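Local coordinates for protein type ii site-specific deoxyribonuclease (Klebsiella pneumoniae, PDB 6EKR) that probably acts as a type II restriction endonuclease of the PD-(D/E)xK nuclease class, cutting double-stranded DNA at a specific sequence, at residues Y44-F48 / K239-H243; N108-Y112 / Y264-I268. The protein carries 2 engineered substitutions. All coordinates share one frame; numbering follows the deposited sequence.

Contact 1. Residues Y44-F48 / K239-H243; sequences YFGSF and KKVNH. With SO4 (sulfate ion), chain E.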
loop_
_atom_site.group_PDB
_atom_site.type_symbol
_atom_site.label_atom_id
_atom_site.label_comp_id
_atom_site.label_asym_id
_atom_site.label_seq_id
_atom_site.Cartn_x
_atom_site.Cartn_y
_atom_site.Cartn_z
ATOM N N TYR A 44 32.022 5.668 5.697
ATOM C CA TYR A 44 31.401 5.952 4.408
ATOM C C TYR A 44 30.865 4.643 3.831
ATOM O O TYR A 44 31.544 3.629 3.845
ATOM C CB TYR A 44 32.393 6.618 3.434
ATOM C CG TYR A 44 31.894 6.632 2.007
ATOM C CD1 TYR A 44 31.190 7.723 1.505
ATOM C CD2 TYR A 44 32.090 5.527 1.171
ATOM C CE1 TYR A 44 30.713 7.717 0.204
ATOM C CE2 TYR A 44 31.612 5.510 -0.123
ATOM C CZ TYR A 44 30.926 6.604 -0.601
ATOM O OH TYR A 44 30.457 6.579 -1.894
ATOM N N PHE A 45 29.648 4.674 3.319
ATOM C CA PHE A 45 29.010 3.463 2.838
ATOM C C PHE A 45 28.855 3.448 1.324
ATOM O O PHE A 45 29.262 2.495 0.666
ATOM C CB PHE A 45 27.645 3.286 3.504
ATOM C CG PHE A 45 26.776 2.263 2.837
ATOM C CD1 PHE A 45 26.989 0.906 3.051
ATOM C CD2 PHE A 45 25.742 2.652 1.996
ATOM C CE1 PHE A 45 26.187 -0.043 2.436
ATOM C CE2 PHE A 45 24.941 1.705 1.377
ATOM C CZ PHE A 45 25.164 0.357 1.597
ATOM N N GLY A 46 28.248 4.501 0.789
ATOM C CA GLY A 46 27.897 4.572 -0.622
ATOM C C GLY A 46 27.330 5.935 -0.945
ATOM O O GLY A 46 27.138 6.770 -0.056
ATOM N N SER A 47 27.063 6.168 -2.222
ATOM C CA SER A 47 26.589 7.469 -2.666
ATOM C C SER A 47 25.334 7.370 -3.504
ATOM O O SER A 47 25.056 6.333 -4.121
ATOM C CB SER A 47 27.670 8.176 -3.472
ATOM O OG SER A 47 28.802 8.439 -2.670
ATOM N N PHE A 48 24.566 8.450 -3.503
ATOM C CA PHE A 48 23.542 8.628 -4.518
ATOM C C PHE A 48 24.155 9.464 -5.630
ATOM O O PHE A 48 24.932 10.396 -5.365
ATOM C CB PHE A 48 22.290 9.315 -3.951
ATOM C CG PHE A 48 21.357 9.840 -5.005
ATOM C CD1 PHE A 48 20.502 8.977 -5.693
ATOM C CD2 PHE A 48 21.338 11.193 -5.318
ATOM C CE1 PHE A 48 19.633 9.447 -6.676
ATOM C CE2 PHE A 48 20.473 11.682 -6.302
ATOM C CZ PHE A 48 19.615 10.799 -6.982
ATOM N N LYS A 239 26.838 -1.197 -2.794
ATOM C CA LYS A 239 27.321 -0.073 -2.000
ATOM C C LYS A 239 27.000 1.256 -2.671
ATOM O O LYS A 239 27.895 1.993 -3.097
ATOM C CB LYS A 239 28.827 -0.194 -1.716
ATOM C CG LYS A 239 29.164 -0.927 -0.421
ATOM C CD LYS A 239 30.523 -0.494 0.132
ATOM C CE LYS A 239 30.697 -0.977 1.559
ATOM N NZ LYS A 239 31.561 -0.057 2.332
ATOM N N LYS A 240 25.709 1.541 -2.783
ATOM C CA LYS A 240 25.232 2.831 -3.283
ATOM C C LYS A 240 23.794 3.056 -2.833
ATOM O O LYS A 240 23.123 2.109 -2.394
ATOM C CB LYS A 240 25.361 2.931 -4.810
ATOM C CG LYS A 240 24.589 1.896 -5.581
ATOM C CD LYS A 240 24.254 2.424 -6.946
ATOM C CE LYS A 240 22.991 1.772 -7.475
ATOM N NZ LYS A 240 22.660 2.215 -8.864
ATOM N N VAL A 241 23.328 4.301 -2.937
ATOM C CA VAL A 241 22.010 4.672 -2.425
ATOM C C VAL A 241 21.079 5.164 -3.535
ATOM O O VAL A 241 21.435 6.044 -4.317
ATOM C CB VAL A 241 22.118 5.739 -1.303
ATOM C CG1 VAL A 241 20.747 6.091 -0.744
ATOM C CG2 VAL A 241 23.036 5.262 -0.181
ATOM N N ASN A 242 19.887 4.577 -3.601
ATOM C CA ASN A 242 18.845 5.056 -4.501
ATOM C C ASN A 242 17.928 6.026 -3.790
ATOM O O ASN A 242 17.898 6.082 -2.568
ATOM C CB ASN A 242 18.009 3.897 -5.051
ATOM C CG ASN A 242 18.849 2.811 -5.679
ATOM O OD1 ASN A 242 19.745 3.085 -6.483
ATOM N ND2 ASN A 242 18.554 1.559 -5.323
ATOM N N HIS A 243 17.182 6.791 -4.575
ATOM C CA HIS A 243 16.151 7.674 -4.076
ATOM C C HIS A 243 14.884 7.214 -4.787
ATOM O O HIS A 243 14.763 7.370 -6.002
ATOM C CB HIS A 243 16.487 9.122 -4.449
ATOM C CG HIS A 243 17.501 9.776 -3.553
ATOM N ND1 HIS A 243 17.670 11.143 -3.503
ATOM C CD2 HIS A 243 18.387 9.259 -2.670
ATOM C CE1 HIS A 243 18.617 11.440 -2.631
ATOM N NE2 HIS A 243 19.070 10.315 -2.114
HETATM S S SO4 E . 20.146 0.011 -8.785
HETATM O O1 SO4 E . 20.210 -0.254 -7.350
HETATM O O2 SO4 E . 20.010 1.446 -9.018
HETATM O O3 SO4 E . 21.370 -0.472 -9.423
HETATM O O4 SO4 E . 18.993 -0.676 -9.359
#
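Phe-48 lays its ring flat over that of His-243, planes 6° apart and centroids 3.8 Å from each other, in a face-to-face stack. CG of Phe-48 lies anti to the backbone N (chi1 165°), which carries the ring over to the histidine; the carbonyl of Val-241 meets its edge. Beside the stack, Val-241 N donates a nearly straight bond of 2.9 Å to Ser-47 O. Further back, CE2 of Phe-45 approaches CG2 of Val-241 at 4.3 Å with the methyl at the ring edge, while the aliphatic chain of Lys-239 runs over the Phe-45 carbonyl. The two short strand segments run in roughly the same direction, their axes 39° apart, and share this single bond, so they touch without forming a regular sheet. Tyr-56 contacts both sides: its OH bonds to His-243 NE2, and its backbone faces the classic beta bulge at Phe-45 and Gly-46. On the outer side Lys-240 NZ bonds to sulfate O2 at 2.8 Å and Asn-242 ND2 to O1 at 3.2 Å, joined by Lys-238. Although the sulfate probably comes from the crystallisation liquor, two lysines and an amide N-H form a site chemically suited to an anion.

Contact 2. Residues N108-Y112 / Y264-I268; sequences NKIIY and YYCDI
The phenolic OH of Tyr-112 is held by two partners: a water 2.6 Å away, lying in the plane of the ring, and the backbone N of Arg-70. That water donates in turn to OD2 of Asp-267 at 3.2 Å, bridging the helix to the turn that follows strand 262-265. OD2 also bonds to Tyr-56 OH, so this buried carboxylate oxygen has at least two polar partners. A direct bond crosses one helical turn earlier: Asn-108 ND2 gives a hydrogen to Cys-266 O at 3.1 Å, with an N-H...O angle of 167°. CG of Asn-108 is anti to the backbone N (chi1 -158°), which sends the amide across to that carbonyl. The bond uses a carbonyl lone pair and an in-plane N-H. Weak bonds from the backbone N of Met-286 and Gly-287 to OD1 help settle which way the amide is turned. Cys-266 packs between these polar links. Its CB lies obliquely against CD1 of Tyr-112, and SG of Cys-266 is at the edge of the Tyr-112 ring, 5.2 Å from its centroid, in a sulfur-aromatic contact. CG2 of Ile-111 meets SG of Cys-266 at 4.2 Å. The whole patch is buried, tying helix 101-125 to the end of strand 262-265, an inner strand of the mixed sheet, with helix 286-298 packing on Ile-111 and Cys-266.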
loop_
_atom_site.group_PDB
_atom_site.type_symbol
_atom_site.label_atom_id
_atom_site.label_comp_id
_atom_site.label_asym_id
_atom_site.label_seq_id
_atom_site.Cartn_x
_atom_site.Cartn_y
_atom_site.Cartn_z
ATOM N N ASN A 108 16.324 20.752 11.677
ATOM C CA ASN A 108 16.393 19.658 10.736
ATOM C C ASN A 108 17.408 18.614 11.162
ATOM O O ASN A 108 17.094 17.431 11.202
ATOM C CB ASN A 108 16.727 20.169 9.344
ATOM C CG ASN A 108 16.297 19.213 8.266
ATOM O OD1 ASN A 108 15.111 18.922 8.129
ATOM N ND2 ASN A 108 17.252 18.727 7.481
ATOM N N LYS A 109 18.612 19.061 11.495
ATOM C CA LYS A 109 19.687 18.155 11.872
ATOM C C LYS A 109 19.396 17.420 13.178
ATOM O O LYS A 109 19.771 16.246 13.340
ATOM C CB LYS A 109 21.018 18.904 11.981
ATOM C CG LYS A 109 21.746 19.094 10.667
ATOM C CD LYS A 109 23.200 19.495 10.892
ATOM C CE LYS A 109 23.872 19.866 9.564
ATOM N NZ LYS A 109 25.368 19.702 9.556
ATOM N N ILE A 110 18.737 18.119 14.108
ATOM C CA ILE A 110 18.372 17.534 15.403
ATOM C C ILE A 110 17.305 16.455 15.182
ATOM O O ILE A 110 17.486 15.310 15.606
ATOM C CB ILE A 110 17.897 18.610 16.449
ATOM C CG1 ILE A 110 19.062 19.471 16.976
ATOM C CG2 ILE A 110 17.162 17.971 17.615
ATOM C CD1 ILE A 110 20.235 18.724 17.570
ATOM N N ILE A 111 16.213 16.808 14.503
ATOM C CA ILE A 111 15.164 15.836 14.243
ATOM C C ILE A 111 15.774 14.619 13.546
ATOM O O ILE A 111 15.556 13.488 13.973
ATOM C CB ILE A 111 14.010 16.436 13.418
ATOM C CG1 ILE A 111 13.218 17.422 14.267
ATOM C CG2 ILE A 111 13.075 15.350 12.912
ATOM C CD1 ILE A 111 12.507 18.494 13.457
ATOM N N TYR A 112 16.562 14.864 12.498
ATOM C CA TYR A 112 17.202 13.794 11.730
ATOM C C TYR A 112 17.968 12.851 12.644
ATOM O O TYR A 112 17.747 11.642 12.627
ATOM C CB TYR A 112 18.145 14.364 10.662
ATOM C CG TYR A 112 18.717 13.325 9.715
ATOM C CD1 TYR A 112 17.939 12.786 8.700
ATOM C CD2 TYR A 112 20.034 12.889 9.837
ATOM C CE1 TYR A 112 18.448 11.833 7.828
ATOM C CE2 TYR A 112 20.560 11.928 8.970
ATOM C CZ TYR A 112 19.752 11.409 7.963
ATOM O OH TYR A 112 20.239 10.473 7.080
ATOM N N TYR A 264 7.573 17.322 3.491
ATOM C CA TYR A 264 8.769 17.706 4.228
ATOM C C TYR A 264 9.722 16.534 4.420
ATOM O O TYR A 264 9.298 15.412 4.710
ATOM C CB TYR A 264 8.375 18.355 5.561
ATOM C CG TYR A 264 7.422 19.535 5.402
ATOM C CD1 TYR A 264 7.899 20.839 5.369
ATOM C CD2 TYR A 264 6.049 19.340 5.265
ATOM C CE1 TYR A 264 7.042 21.914 5.214
ATOM C CE2 TYR A 264 5.187 20.410 5.105
ATOM C CZ TYR A 264 5.692 21.694 5.085
ATOM O OH TYR A 264 4.844 22.760 4.933
ATOM N N TYR A 265 11.010 16.803 4.230
ATOM C CA TYR A 265 12.045 15.798 4.394
ATOM C C TYR A 265 13.237 16.366 5.130
ATOM O O TYR A 265 13.564 17.534 4.989
ATOM C CB TYR A 265 12.539 15.297 3.041
ATOM C CG TYR A 265 11.562 14.467 2.246
ATOM C CD1 TYR A 265 11.522 13.078 2.380
ATOM C CD2 TYR A 265 10.699 15.069 1.333
ATOM C CE1 TYR A 265 10.627 12.314 1.636
ATOM C CE2 TYR A 265 9.804 14.319 0.583
ATOM C CZ TYR A 265 9.770 12.948 0.733
ATOM O OH TYR A 265 8.879 12.225 -0.020
ATOM N N CYS A 266 13.889 15.525 5.916
ATOM C CA CYS A 266 15.183 15.856 6.457
ATOM C C CYS A 266 16.164 15.798 5.315
ATOM O O CYS A 266 17.005 16.681 5.150
ATOM C CB CYS A 266 15.587 14.832 7.507
ATOM S SG CYS A 266 14.935 15.176 9.107
ATOM N N ASP A 267 16.028 14.741 4.525
ATOM C CA ASP A 267 16.896 14.469 3.410
ATOM C C ASP A 267 16.007 14.457 2.182
ATOM O O ASP A 267 15.494 13.418 1.790
ATOM C CB ASP A 267 17.585 13.121 3.644
ATOM C CG ASP A 267 18.475 12.688 2.494
ATOM O OD1 ASP A 267 18.658 13.442 1.512
ATOM O OD2 ASP A 267 19.004 11.563 2.587
ATOM N N ILE A 268 15.810 15.634 1.594
ATOM C CA ILE A 268 14.956 15.785 0.422
ATOM C C ILE A 268 15.614 15.118 -0.774
ATOM O O ILE A 268 16.762 15.443 -1.102
ATOM C CB ILE A 268 14.681 17.252 0.074
ATOM C CG1 ILE A 268 13.981 17.961 1.231
ATOM C CG2 ILE A 268 13.796 17.325 -1.148
ATOM C CD1 ILE A 268 14.181 19.465 1.254
HETATM O O HOH W 1 18.852 9.580 5.118
#

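Along the chain the segments alternate: 44-48, 108-112, 239-243, then 264-268, so the connections of the two contacts interleave. Their centres lie 18 Å apart and their nearest atoms about 5 Å, without touching. Contact 2 is near the middle of the molecule, where helix 101-125 meets the five-stranded mixed sheet; contact 1 is farther out, where strand 41-49 of the three-stranded antiparallel sheet meets the hairpin 232-235/240-243. Tyr-56, on strand 53-61, joins them through its OH, which bonds to residues of both. Pro-269 and Glu-270, just beyond 264-268, also touch contact 1. The N-terminal sheet is thereby tied to the central sheet of this PD-(D/E)xK nuclease.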